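Local coordinates for mandelate racemase/muconate lactonizing enzyme family protein (Bradyrhizobium sp. ORS 278, PDB 3TOY), which belongs to the mandelate racemase/muconate lactonizing enzyme family of the enolase superfamily and pairs an N-terminal capping domain with a barrel-like domain that carries a metal site, at residues R35-P40 with G55-I60; P158-Y163 with F339-D344; G183-K188 with P212-M217; G347-E352 with S375-Y380. One frame throughout, in Å; residues are numbered along the deposited sequence.

In the fold
Contacts 1, 2 and 3 are buried strand pairings, while contact 4 is a smaller and only partly buried packing of a loop on a helix. Contact 1 is an antiparallel hairpin of the N-terminal domain. Contacts 2 and 3 are parallel pairings in the barrel sheet, where strands 157-162 and 186-190 are neighbours. They meet at K188, whose NZ is hydrogen-bonded to Y160 OH and whose O accepts from Y163 N, and both touch o-acetaldehydyl-hexaethylene glycol. Contact 4 rests against the hairpin of contact 1, with centres about 9 Å apart. The chemistry shifts with place: apolar faces in contact 1, a polar group near calcium in contacts 2 and 3, and no hydrogen bond across contact 4.

Contact 1. Residues R35-P40 with G55-I60; sequences RAVITP and GPLVLI
Strands 35-40 and 55-60 run antiparallel, their axes 4.5 Å apart and their directions 150° apart. R35 pairs with L59, V37 with L57 and T39 with G55 as hydrogen-bonded pairs. A36 with V58 and I38 with P56 are the non-hydrogen-bonded pairs between them. Six backbone bonds result, from L59 N to R35 O at 2.7 Å to V37 N to L57 O at 3.0 Å. T39 N reaches G55 O from above its carbonyl plane.

On the face of V37, L57 and L59, V37 uses both methyls. CG2 meets L57 CB at 3.7 Å, and CG1 meets L59 CD1 at 3.9 Å. V37 CG1 lies anti to the carbonyl carbon (chi1 -62°), which turns it to L59. T39 CG2 touches L57 CD1 at 4.0 Å. T39 OG1 sits 3.4 Å from G55 CA and is hydrogen-bonded to F345 O. G55 has no side chain to compete for that place. R35, on the same face, forms a salt bridge with E374.

The other face, with A36 and V58, packs on helix 82-95. In this hairpin of the N-terminal domain, the backbone bonds carry the pairing, and V37 and L59 give V377 of helix 374-380 an apolar surface.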
loop_
_atom_site.group_PDB
_atom_site.type_symbol
_atom_site.label_atom_id
_atom_site.label_comp_id
_atom_site.label_asym_id
_atom_site.label_seq_id
_atom_site.Cartn_x
_atom_site.Cartn_y
_atom_site.Cartn_z
ATOM N N ARG A 35 -5.440 18.187 46.899
ATOM C CA ARG A 35 -6.087 17.396 47.937
ATOM C C ARG A 35 -6.819 16.201 47.347
ATOM O O ARG A 35 -7.399 16.294 46.264
ATOM C CB ARG A 35 -7.067 18.254 48.741
ATOM C CG ARG A 35 -6.416 19.442 49.476
ATOM C CD ARG A 35 -7.483 20.308 50.146
ATOM N NE ARG A 35 -8.208 21.134 49.184
ATOM C CZ ARG A 35 -9.287 21.854 49.476
ATOM N NH1 ARG A 35 -9.771 21.861 50.713
ATOM N NH2 ARG A 35 -9.877 22.577 48.532
ATOM N N ALA A 36 -6.807 15.092 48.075
ATOM C CA ALA A 36 -7.519 13.887 47.670
ATOM C C ALA A 36 -8.871 13.778 48.375
ATOM O O ALA A 36 -8.966 13.995 49.587
ATOM C CB ALA A 36 -6.658 12.658 47.973
ATOM N N VAL A 37 -9.917 13.442 47.624
ATOM C CA VAL A 37 -11.223 13.166 48.216
ATOM C C VAL A 37 -11.794 11.891 47.634
ATOM O O VAL A 37 -11.421 11.479 46.531
ATOM C CB VAL A 37 -12.234 14.297 47.995
ATOM C CG1 VAL A 37 -11.759 15.586 48.665
ATOM C CG2 VAL A 37 -12.473 14.549 46.509
ATOM N N ILE A 38 -12.688 11.258 48.380
ATOM C CA ILE A 38 -13.469 10.166 47.834
ATOM C C ILE A 38 -14.945 10.495 47.995
ATOM O O ILE A 38 -15.494 10.454 49.102
ATOM C CB ILE A 38 -13.120 8.830 48.500
ATOM C CG1 ILE A 38 -11.611 8.570 48.391
ATOM C CG2 ILE A 38 -13.933 7.692 47.881
ATOM C CD1 ILE A 38 -11.164 7.268 48.995
ATOM N N THR A 39 -15.581 10.844 46.885
ATOM C CA THR A 39 -16.972 11.246 46.898
ATOM C C THR A 39 -17.889 10.041 46.814
ATOM O O THR A 39 -17.525 9.017 46.234
ATOM C CB THR A 39 -17.287 12.175 45.715
ATOM O OG1 THR A 39 -17.006 11.488 44.484
ATOM C CG2 THR A 39 -16.454 13.435 45.791
ATOM N N PRO A 40 -19.091 10.154 47.391
ATOM C CA PRO A 40 -20.042 9.056 47.300
ATOM C C PRO A 40 -20.716 9.018 45.930
ATOM O O PRO A 40 -20.844 10.053 45.279
ATOM C CB PRO A 40 -21.074 9.394 48.383
ATOM C CG PRO A 40 -21.020 10.864 48.508
ATOM C CD PRO A 40 -19.586 11.257 48.235
ATOM N N GLY A 55 -16.013 7.968 44.094
ATOM C CA GLY A 55 -15.250 8.866 43.229
ATOM C C GLY A 55 -13.951 9.338 43.853
ATOM O O GLY A 55 -13.927 10.363 44.548
ATOM N N PRO A 56 -12.852 8.608 43.605
ATOM C CA PRO A 56 -11.555 9.103 44.061
ATOM C C PRO A 56 -11.092 10.252 43.168
ATOM O O PRO A 56 -10.850 10.044 41.971
ATOM C CB PRO A 56 -10.640 7.874 43.961
ATOM C CG PRO A 56 -11.352 6.898 43.054
ATOM C CD PRO A 56 -12.757 7.348 42.839
ATOM N N LEU A 57 -11.025 11.464 43.731
ATOM C CA LEU A 57 -10.661 12.660 42.969
ATOM C C LEU A 57 -9.443 13.344 43.574
ATOM O O LEU A 57 -9.180 13.230 44.768
ATOM C CB LEU A 57 -11.802 13.675 42.934
ATOM C CG LEU A 57 -13.229 13.203 42.663
ATOM C CD1 LEU A 57 -14.202 14.401 42.630
ATOM C CD2 LEU A 57 -13.262 12.437 41.338
ATOM N N VAL A 58 -8.703 14.064 42.742
ATOM C CA VAL A 58 -7.641 14.954 43.205
ATOM C C VAL A 58 -8.040 16.372 42.826
ATOM O O VAL A 58 -8.260 16.675 41.650
ATOM C CB VAL A 58 -6.276 14.606 42.575
ATOM C CG1 VAL A 58 -5.213 15.673 42.905
ATOM C CG2 VAL A 58 -5.818 13.217 43.017
ATOM N N LEU A 59 -8.144 17.250 43.824
ATOM C CA LEU A 59 -8.570 18.627 43.602
ATOM C C LEU A 59 -7.345 19.510 43.615
ATOM O O LEU A 59 -6.547 19.468 44.559
ATOM C CB LEU A 59 -9.556 19.064 44.704
ATOM C CG LEU A 59 -10.660 18.058 45.030
ATOM C CD1 LEU A 59 -11.590 18.586 46.149
ATOM C CD2 LEU A 59 -11.477 17.715 43.760
ATOM N N ILE A 60 -7.187 20.304 42.564
ATOM C CA ILE A 60 -5.944 21.005 42.302
ATOM C C ILE A 60 -6.202 22.485 42.402
ATOM O O ILE A 60 -7.165 23.000 41.828
ATOM C CB ILE A 60 -5.402 20.657 40.865
ATOM C CG1 ILE A 60 -5.095 19.157 40.764
ATOM C CG2 ILE A 60 -4.229 21.531 40.480
ATOM C CD1 ILE A 60 -4.557 18.677 39.368
#

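Contact 2. Residues P158-Y163 with F339-D344; sequences PAYDSY and FLEVLD. With P4C (O-acetaldehydyl-hexaethylene glycol), chain R.
The Y160 ring turns one edge to the face of F339 in an offset edge-to-face pair. The ring planes are 81° apart and the centroids 5.7 Å. Y160 CD2 comes within 3.7 Å of F339 CB, which lies near the plane of the tyrosine ring. E341 CA lies over one face of that ring, offset toward its rim, in a CH-pi contact 4.0 Å from the centroid; its CG reaches Y160 OH at 3.3 Å. Y160 CG lies between its backbone N and carbonyl carbon (chi1 65°), which lays the ring against F339 and E341.

E341 extends with CG anti to its backbone N (chi1 -176°), carrying the carboxylate to S162. S162 OG donates to E341 OE2 at 2.7 Å, on the lone pair facing away from the other oxygen. K188 NZ forms a salt bridge with OE2 and a hydrogen bond with Y160 OH, while I322 N is hydrogen-bonded to OE1. Several donors thus hold this buried carboxylate in place. It lies near a bound calcium ion.

On the sheet face of A159 and V342, A159 CB meets V342 CG2 at 3.7 Å. Ligand atom C8 of o-acetaldehydyl-hexaethylene glycol lies over one face of the F339 ring, and F339 CZ is 3.6 Å from ligand O10.

Four backbone bonds join the strands in parallel, the shortest being L340 N to P158 O at 2.8 Å. In the barrel sheet, strand 157-162 lies between 340-342 and 186-190. Helix 324-330 packs on L340, and helix 168-181 on D161 and Y163.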
loop_
_atom_site.group_PDB
_atom_site.type_symbol
_atom_site.label_atom_id
_atom_site.label_comp_id
_atom_site.label_asym_id
_atom_site.label_seq_id
_atom_site.Cartn_x
_atom_site.Cartn_y
_atom_site.Cartn_z
ATOM N N PRO A 158 -24.877 18.449 22.976
ATOM C CA PRO A 158 -25.611 17.210 23.233
ATOM C C PRO A 158 -24.847 16.308 24.198
ATOM O O PRO A 158 -23.610 16.185 24.112
ATOM C CB PRO A 158 -25.733 16.558 21.846
ATOM C CG PRO A 158 -25.518 17.676 20.860
ATOM C CD PRO A 158 -24.615 18.676 21.548
ATOM N N ALA A 159 -25.585 15.691 25.115
ATOM C CA ALA A 159 -24.994 14.868 26.140
ATOM C C ALA A 159 -25.611 13.479 26.163
ATOM O O ALA A 159 -26.751 13.268 25.707
ATOM C CB ALA A 159 -25.163 15.543 27.521
ATOM N N TYR A 160 -24.867 12.526 26.706
ATOM C CA TYR A 160 -25.459 11.238 27.002
ATOM C C TYR A 160 -25.169 10.856 28.429
ATOM O O TYR A 160 -24.172 11.278 29.020
ATOM C CB TYR A 160 -24.975 10.128 26.061
ATOM C CG TYR A 160 -23.505 9.797 26.179
ATOM C CD1 TYR A 160 -23.058 8.820 27.072
ATOM C CD2 TYR A 160 -22.564 10.437 25.372
ATOM C CE1 TYR A 160 -21.716 8.506 27.183
ATOM C CE2 TYR A 160 -21.213 10.143 25.486
ATOM C CZ TYR A 160 -20.805 9.166 26.377
ATOM O OH TYR A 160 -19.478 8.851 26.451
ATOM N N ASP A 161 -26.056 10.025 28.971
ATOM C CA ASP A 161 -25.972 9.618 30.360
ATOM C C ASP A 161 -25.222 8.289 30.468
ATOM O O ASP A 161 -25.612 7.285 29.872
ATOM C CB ASP A 161 -27.396 9.493 30.932
ATOM C CG ASP A 161 -27.458 9.761 32.430
ATOM O OD1 ASP A 161 -26.430 10.156 33.030
ATOM O OD2 ASP A 161 -28.555 9.580 33.007
ATOM N N SER A 162 -24.152 8.293 31.242
ATOM C CA SER A 162 -23.201 7.219 31.211
ATOM C C SER A 162 -23.360 6.308 32.420
ATOM O O SER A 162 -23.117 6.724 33.554
ATOM C CB SER A 162 -21.790 7.827 31.118
ATOM O OG SER A 162 -20.810 6.845 30.864
ATOM N N TYR A 163 -23.746 5.063 32.166
ATOM C CA TYR A 163 -23.995 4.087 33.214
ATOM C C TYR A 163 -23.022 2.911 33.202
ATOM O O TYR A 163 -22.272 2.706 32.241
ATOM C CB TYR A 163 -25.416 3.561 33.080
ATOM C CG TYR A 163 -26.475 4.605 33.375
ATOM C CD1 TYR A 163 -26.923 4.820 34.677
ATOM C CD2 TYR A 163 -27.044 5.351 32.359
ATOM C CE1 TYR A 163 -27.903 5.772 34.952
ATOM C CE2 TYR A 163 -28.021 6.308 32.624
ATOM C CZ TYR A 163 -28.446 6.509 33.922
ATOM O OH TYR A 163 -29.419 7.453 34.187
ATOM N N PHE A 339 -20.446 14.288 21.152
ATOM C CA PHE A 339 -21.186 14.205 22.442
ATOM C C PHE A 339 -20.344 14.624 23.649
ATOM O O PHE A 339 -19.132 14.435 23.666
ATOM C CB PHE A 339 -21.620 12.769 22.716
ATOM C CG PHE A 339 -22.922 12.395 22.111
ATOM C CD1 PHE A 339 -22.962 11.566 20.998
ATOM C CD2 PHE A 339 -24.127 12.827 22.679
ATOM C CE1 PHE A 339 -24.171 11.195 20.437
ATOM C CE2 PHE A 339 -25.345 12.446 22.124
ATOM C CZ PHE A 339 -25.367 11.626 21.007
ATOM N N LEU A 340 -21.016 15.157 24.673
ATOM C CA LEU A 340 -20.419 15.334 25.994
ATOM C C LEU A 340 -20.907 14.181 26.886
ATOM O O LEU A 340 -22.120 13.908 26.961
ATOM C CB LEU A 340 -20.792 16.727 26.564
ATOM C CG LEU A 340 -20.210 17.084 27.952
ATOM C CD1 LEU A 340 -20.049 18.597 28.081
ATOM C CD2 LEU A 340 -21.058 16.533 29.103
ATOM N N GLU A 341 -19.969 13.460 27.509
ATOM C CA GLU A 341 -20.303 12.350 28.406
ATOM C C GLU A 341 -20.669 12.852 29.801
ATOM O O GLU A 341 -19.850 13.489 30.470
ATOM C CB GLU A 341 -19.113 11.400 28.596
ATOM C CG GLU A 341 -19.468 10.164 29.455
ATOM C CD GLU A 341 -18.327 9.169 29.583
ATOM O OE1 GLU A 341 -17.144 9.556 29.389
ATOM O OE2 GLU A 341 -18.624 8.001 29.887
ATOM N N VAL A 342 -21.870 12.525 30.258
ATOM C CA VAL A 342 -22.248 12.931 31.613
ATOM C C VAL A 342 -22.096 11.771 32.563
ATOM O O VAL A 342 -22.884 10.824 32.537
ATOM C CB VAL A 342 -23.688 13.454 31.687
ATOM C CG1 VAL A 342 -24.077 13.733 33.154
ATOM C CG2 VAL A 342 -23.842 14.708 30.842
ATOM N N LEU A 343 -21.038 11.837 33.364
ATOM C CA LEU A 343 -20.827 10.953 34.510
ATOM C C LEU A 343 -20.313 11.875 35.611
ATOM O O LEU A 343 -19.216 12.416 35.513
ATOM C CB LEU A 343 -19.808 9.864 34.176
ATOM C CG LEU A 343 -19.478 8.767 35.194
ATOM C CD1 LEU A 343 -20.684 8.354 36.008
ATOM C CD2 LEU A 343 -18.870 7.563 34.476
ATOM N N ASP A 344 -21.116 12.068 36.654
ATOM C CA ASP A 344 -20.865 13.146 37.606
ATOM C C ASP A 344 -20.168 12.657 38.878
ATOM O O ASP A 344 -20.831 12.301 39.857
ATOM C CB ASP A 344 -22.198 13.826 37.951
ATOM C CG ASP A 344 -22.025 15.119 38.733
ATOM O OD1 ASP A 344 -20.885 15.596 38.899
ATOM O OD2 ASP A 344 -23.053 15.671 39.171
HETATM O O1 P4C R . -21.337 11.692 12.545
HETATM C C2 P4C R . -21.409 12.383 13.801
HETATM C C3 P4C R . -22.371 13.566 13.722
HETATM O O4 P4C R . -22.074 14.419 14.833
HETATM C C5 P4C R . -22.928 15.564 14.940
HETATM C C6 P4C R . -23.266 15.849 16.409
HETATM O O7 P4C R . -24.326 14.983 16.817
HETATM C C8 P4C R . -24.662 14.990 18.216
HETATM C C9 P4C R . -26.194 15.019 18.344
HETATM O O10 P4C R . -26.797 13.736 18.506
HETATM C C11 P4C R . -28.153 13.674 18.020
HETATM C C12 P4C R . -28.209 13.382 16.521
HETATM O O13 P4C R . -29.009 12.229 16.226
HETATM C C14 P4C R . -28.722 11.628 14.954
HETATM C C15 P4C R . -27.719 10.474 15.055
HETATM O O16 P4C R . -28.313 9.187 14.819
HETATM C C17 P4C R . -27.566 8.094 15.376
HETATM C C18 P4C R . -28.414 6.827 15.534
HETATM O O19 P4C R . -29.138 6.841 16.774
HETATM C C20 P4C R . -30.348 6.078 16.742
HETATM C C21 P4C R . -31.276 6.485 17.888
HETATM O O22 P4C R . -31.883 7.757 17.637
#

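Contact 3. Residues G183-K188 with P212-M217; sequences GFRAIK and PDIALM. With P4C (O-acetaldehydyl-hexaethylene glycol), chain R.
A186 CB and A215 CB meet at 3.7 Å, and M217 CE reaches A186 CB at 4.1 Å from further along the same face. The methionine chain bends at chi2 and chi3, which brings its methyl back over the alanine. On the face of I187 and L216, I187 CB touches L216 CD2. I187 CG1 meets I214 CG2 at 4.0 Å, the two isoleucines slanting across one another. Helix 196-210 covers this face through L210 and R207.

That helix makes the link between strands 186-190 and 215-219. They form a beta-alpha-beta crossover of the barrel-like domain of the enolase superfamily, and their short segments are parallel to within 16°. Three backbone bonds join them: A215 N to R185 O, I187 N to A215 O at 2.8 Å, and M217 N to I187 O.

At the outer end R185 folds back on itself, and its NE sits 3.5 Å from I214 CD1. G183 O lies over the centre of one guanidinium face. The backbone of 212-215 lines the pocket of o-acetaldehydyl-hexaethylene glycol, with P212 O 3.5 Å from ligand C21.

At the inner end K188 CG packs on M217 CB at 3.7 Å, the two chains crossing at about a right angle. K188 NZ continues to a salt bridge with E245, one of the calcium ligands.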
loop_
_atom_site.group_PDB
_atom_site.type_symbol
_atom_site.label_atom_id
_atom_site.label_comp_id
_atom_site.label_asym_id
_atom_site.label_seq_id
_atom_site.Cartn_x
_atom_site.Cartn_y
_atom_site.Cartn_z
ATOM N N GLY A 183 -34.170 15.018 30.080
ATOM C CA GLY A 183 -34.263 15.187 28.641
ATOM C C GLY A 183 -33.162 14.495 27.843
ATOM O O GLY A 183 -32.957 14.822 26.680
ATOM N N PHE A 184 -32.448 13.559 28.467
ATOM C CA PHE A 184 -31.421 12.762 27.747
ATOM C C PHE A 184 -32.023 12.026 26.556
ATOM O O PHE A 184 -33.085 11.419 26.675
ATOM C CB PHE A 184 -30.779 11.732 28.680
ATOM C CG PHE A 184 -29.671 12.287 29.532
ATOM C CD1 PHE A 184 -28.464 12.676 28.962
ATOM C CD2 PHE A 184 -29.824 12.408 30.906
ATOM C CE1 PHE A 184 -27.434 13.188 29.737
ATOM C CE2 PHE A 184 -28.797 12.919 31.698
ATOM C CZ PHE A 184 -27.598 13.311 31.114
ATOM N N ARG A 185 -31.339 12.073 25.416
ATOM C CA ARG A 185 -31.776 11.357 24.229
ATOM C C ARG A 185 -30.728 10.315 23.822
ATOM O O ARG A 185 -30.753 9.809 22.714
ATOM C CB ARG A 185 -32.012 12.340 23.070
ATOM C CG ARG A 185 -33.202 13.295 23.258
ATOM C CD ARG A 185 -34.556 12.583 23.124
ATOM N NE ARG A 185 -35.047 12.089 24.410
ATOM C CZ ARG A 185 -35.935 12.723 25.175
ATOM N NH1 ARG A 185 -36.461 13.879 24.780
ATOM N NH2 ARG A 185 -36.304 12.199 26.338
ATOM N N ALA A 186 -29.811 10.013 24.735
ATOM C CA ALA A 186 -28.741 9.055 24.487
ATOM C C ALA A 186 -28.269 8.486 25.823
ATOM O O ALA A 186 -28.100 9.238 26.786
ATOM C CB ALA A 186 -27.587 9.745 23.743
ATOM N N ILE A 187 -28.075 7.162 25.869
ATOM C CA ILE A 187 -27.685 6.408 27.062
ATOM C C ILE A 187 -26.521 5.467 26.724
ATOM O O ILE A 187 -26.576 4.779 25.708
ATOM C CB ILE A 187 -28.840 5.491 27.531
ATOM C CG1 ILE A 187 -30.085 6.324 27.875
ATOM C CG2 ILE A 187 -28.431 4.698 28.745
ATOM C CD1 ILE A 187 -29.855 7.241 29.058
ATOM N N LYS A 188 -25.500 5.412 27.575
ATOM C CA LYS A 188 -24.418 4.434 27.401
ATOM C C LYS A 188 -24.428 3.427 28.533
ATOM O O LYS A 188 -24.616 3.790 29.698
ATOM C CB LYS A 188 -23.048 5.106 27.330
ATOM C CG LYS A 188 -21.882 4.106 27.060
ATOM C CD LYS A 188 -20.627 4.861 26.656
ATOM C CE LYS A 188 -19.904 5.452 27.854
ATOM N NZ LYS A 188 -18.673 6.184 27.450
ATOM N N PRO A 212 -37.041 3.173 19.813
ATOM C CA PRO A 212 -36.115 3.458 18.718
ATOM C C PRO A 212 -35.488 4.857 18.729
ATOM O O PRO A 212 -34.481 5.076 18.052
ATOM C CB PRO A 212 -36.994 3.296 17.480
ATOM C CG PRO A 212 -38.366 3.646 17.963
ATOM C CD PRO A 212 -38.432 3.056 19.339
ATOM N N ASP A 213 -36.051 5.795 19.483
ATOM C CA ASP A 213 -35.610 7.190 19.378
ATOM C C ASP A 213 -34.616 7.646 20.447
ATOM O O ASP A 213 -34.354 8.842 20.594
ATOM C CB ASP A 213 -36.821 8.117 19.364
ATOM C CG ASP A 213 -37.774 7.795 18.234
ATOM O OD1 ASP A 213 -37.308 7.277 17.191
ATOM O OD2 ASP A 213 -38.983 8.052 18.393
ATOM N N ILE A 214 -34.082 6.702 21.209
ATOM C CA ILE A 214 -33.034 7.023 22.161
ATOM C C ILE A 214 -31.742 6.384 21.641
ATOM O O ILE A 214 -31.742 5.211 21.268
ATOM C CB ILE A 214 -33.360 6.492 23.578
ATOM C CG1 ILE A 214 -34.645 7.132 24.115
ATOM C CG2 ILE A 214 -32.214 6.792 24.537
ATOM C CD1 ILE A 214 -34.574 8.674 24.229
ATOM N N ALA A 215 -30.657 7.154 21.578
ATOM C CA ALA A 215 -29.377 6.583 21.160
ATOM C C ALA A 215 -28.834 5.692 22.290
ATOM O O ALA A 215 -28.957 6.027 23.467
ATOM C CB ALA A 215 -28.380 7.660 20.794
ATOM N N LEU A 216 -28.266 4.539 21.921
ATOM C CA LEU A 216 -27.657 3.622 22.884
ATOM C C LEU A 216 -26.203 3.394 22.469
ATOM O O LEU A 216 -25.938 3.075 21.311
ATOM C CB LEU A 216 -28.351 2.268 22.847
ATOM C CG LEU A 216 -29.714 2.100 23.492
ATOM C CD1 LEU A 216 -30.148 0.650 23.301
ATOM C CD2 LEU A 216 -29.620 2.451 24.965
ATOM N N MET A 217 -25.283 3.557 23.408
ATOM C CA MET A 217 -23.881 3.245 23.182
ATOM C C MET A 217 -23.496 2.082 24.062
ATOM O O MET A 217 -24.070 1.905 25.151
ATOM C CB MET A 217 -23.001 4.451 23.522
ATOM C CG MET A 217 -23.105 5.615 22.542
ATOM S SD MET A 217 -24.540 6.657 22.861
ATOM C CE MET A 217 -23.847 8.317 22.654
HETATM O O1 P4C R . -21.337 11.692 12.545
HETATM C C2 P4C R . -21.409 12.383 13.801
HETATM C C3 P4C R . -22.371 13.566 13.722
HETATM O O4 P4C R . -22.074 14.419 14.833
HETATM C C5 P4C R . -22.928 15.564 14.940
HETATM C C6 P4C R . -23.266 15.849 16.409
HETATM O O7 P4C R . -24.326 14.983 16.817
HETATM C C8 P4C R . -24.662 14.990 18.216
HETATM C C9 P4C R . -26.194 15.019 18.344
HETATM O O10 P4C R . -26.797 13.736 18.506
HETATM C C11 P4C R . -28.153 13.674 18.020
HETATM C C12 P4C R . -28.209 13.382 16.521
HETATM O O13 P4C R . -29.009 12.229 16.226
HETATM C C14 P4C R . -28.722 11.628 14.954
HETATM C C15 P4C R . -27.719 10.474 15.055
HETATM O O16 P4C R . -28.313 9.187 14.819
HETATM C C17 P4C R . -27.566 8.094 15.376
HETATM C C18 P4C R . -28.414 6.827 15.534
HETATM O O19 P4C R . -29.138 6.841 16.774
HETATM C C20 P4C R . -30.348 6.078 16.742
HETATM C C21 P4C R . -31.276 6.485 17.888
HETATM O O22 P4C R . -31.883 7.757 17.637
#

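Contact 4. Residues G347-E352 with S375-Y380; sequences GAILTE and SAVAKY
This is a small apolar packing of a loop on a helix. Residues 347-352 belong to the loop between strands 340-342 and 360-361, in the barrel-like domain. Residues 375-380 lie on helix 374-380, which also packs on the beta hairpin of the N-terminal domain. The contact therefore sits where the barrel-like domain meets the N-terminal domain of this superfamily fold. No hydrogen bond crosses between the two segments, and together they bury 184 Å².

I349 carries most of the touching. Its CB meets V377 CG2 at 4.0 Å, the V377 branch anti to its own carbonyl carbon. I349 CG2 comes to the edge of the Y380 ring, 4.0 Å from CD2 and near the ring plane. The same methyl lies 4.2 Å from A376 CB. With CG1 held between its backbone N and carbonyl carbon (chi1 56°), I349 turns CG2 to the helix. I349 also packs on T39, L57 and L59 of the hairpin. V377 leans on R35, V37 and L59 there.

A348 adds its CB, 4.3 Å from Y380 CE2. A376 faces the loop, its CB meeting A348 O at 3.2 Å.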
loop_
_atom_site.group_PDB
_atom_site.type_symbol
_atom_site.label_atom_id
_atom_site.label_comp_id
_atom_site.label_asym_id
_atom_site.label_seq_id
_atom_site.Cartn_x
_atom_site.Cartn_y
_atom_site.Cartn_z
ATOM N N GLY A 347 -19.779 16.342 41.558
ATOM C CA GLY A 347 -20.871 17.245 41.924
ATOM C C GLY A 347 -20.879 17.511 43.427
ATOM O O GLY A 347 -21.070 18.640 43.880
ATOM N N ALA A 348 -20.634 16.459 44.193
ATOM C CA ALA A 348 -20.699 16.537 45.645
ATOM C C ALA A 348 -19.731 17.565 46.227
ATOM O O ALA A 348 -20.002 18.146 47.284
ATOM C CB ALA A 348 -20.454 15.167 46.247
ATOM N N ILE A 349 -18.608 17.807 45.550
ATOM C CA ILE A 349 -17.606 18.743 46.080
ATOM C C ILE A 349 -17.468 20.066 45.327
ATOM O O ILE A 349 -16.541 20.834 45.572
ATOM C CB ILE A 349 -16.222 18.076 46.286
ATOM C CG1 ILE A 349 -15.704 17.446 44.974
ATOM C CG2 ILE A 349 -16.304 17.020 47.383
ATOM C CD1 ILE A 349 -15.207 18.483 43.970
ATOM N N LEU A 350 -18.416 20.352 44.440
ATOM C CA LEU A 350 -18.422 21.617 43.696
ATOM C C LEU A 350 -19.452 22.631 44.218
ATOM O O LEU A 350 -20.572 22.255 44.543
ATOM C CB LEU A 350 -18.749 21.344 42.225
ATOM C CG LEU A 350 -17.636 20.673 41.421
ATOM C CD1 LEU A 350 -18.160 20.469 40.005
ATOM C CD2 LEU A 350 -16.397 21.563 41.428
ATOM N N THR A 351 -19.094 23.915 44.239
ATOM C CA THR A 351 -20.061 24.964 44.614
ATOM C C THR A 351 -21.207 25.048 43.603
ATOM O O THR A 351 -22.340 25.395 43.943
ATOM C CB THR A 351 -19.394 26.355 44.767
ATOM O OG1 THR A 351 -18.971 26.834 43.484
ATOM C CG2 THR A 351 -18.190 26.282 45.698
ATOM N N GLU A 352 -20.916 24.709 42.354
ATOM C CA GLU A 352 -21.939 24.725 41.318
ATOM C C GLU A 352 -21.875 23.459 40.470
ATOM O O GLU A 352 -21.197 23.418 39.441
ATOM C CB GLU A 352 -21.817 25.991 40.476
ATOM C CG GLU A 352 -22.626 27.150 41.062
ATOM C CD GLU A 352 -22.104 28.511 40.654
ATOM O OE1 GLU A 352 -21.052 28.574 39.986
ATOM O OE2 GLU A 352 -22.746 29.521 41.014
ATOM N N SER A 375 -17.016 22.667 52.756
ATOM C CA SER A 375 -17.557 21.834 53.819
ATOM C C SER A 375 -17.651 20.385 53.325
ATOM O O SER A 375 -17.364 19.441 54.058
ATOM C CB SER A 375 -18.897 22.376 54.346
ATOM O OG SER A 375 -19.990 22.040 53.509
ATOM N N ALA A 376 -18.002 20.213 52.060
ATOM C CA ALA A 376 -18.063 18.878 51.486
ATOM C C ALA A 376 -16.658 18.284 51.281
ATOM O O ALA A 376 -16.426 17.105 51.564
ATOM C CB ALA A 376 -18.867 18.891 50.179
ATOM N N VAL A 377 -15.723 19.103 50.816
ATOM C CA VAL A 377 -14.334 18.652 50.694
ATOM C C VAL A 377 -13.832 18.143 52.045
ATOM O O VAL A 377 -13.271 17.052 52.143
ATOM C CB VAL A 377 -13.400 19.758 50.140
ATOM C CG1 VAL A 377 -11.951 19.337 50.231
ATOM C CG2 VAL A 377 -13.762 20.103 48.694
ATOM N N ALA A 378 -14.054 18.920 53.100
ATOM C CA ALA A 378 -13.666 18.481 54.436
ATOM C C ALA A 378 -14.281 17.121 54.778
ATOM O O ALA A 378 -13.620 16.244 55.324
ATOM C CB ALA A 378 -14.066 19.530 55.475
ATOM N N LYS A 379 -15.557 16.952 54.456
ATOM C CA LYS A 379 -16.263 15.706 54.742
ATOM C C LYS A 379 -15.644 14.505 54.021
ATOM O O LYS A 379 -15.516 13.418 54.593
ATOM C CB LYS A 379 -17.735 15.856 54.346
ATOM C CG LYS A 379 -18.656 14.734 54.793
ATOM C CD LYS A 379 -20.101 15.087 54.450
ATOM C CE LYS A 379 -21.097 14.331 55.318
ATOM N NZ LYS A 379 -20.921 12.857 55.233
ATOM N N TYR A 380 -15.255 14.699 52.764
ATOM C CA TYR A 380 -14.805 13.567 51.923
ATOM C C TYR A 380 -13.295 13.446 51.711
ATOM O O TYR A 380 -12.826 12.495 51.080
ATOM C CB TYR A 380 -15.512 13.609 50.576
ATOM C CG TYR A 380 -17.002 13.552 50.724
ATOM C CD1 TYR A 380 -17.606 12.500 51.407
ATOM C CD2 TYR A 380 -17.813 14.549 50.193
ATOM C CE1 TYR A 380 -18.975 12.445 51.556
ATOM C CE2 TYR A 380 -19.191 14.493 50.330
ATOM C CZ TYR A 380 -19.759 13.444 51.019
ATOM O OH TYR A 380 -21.117 13.379 51.169
#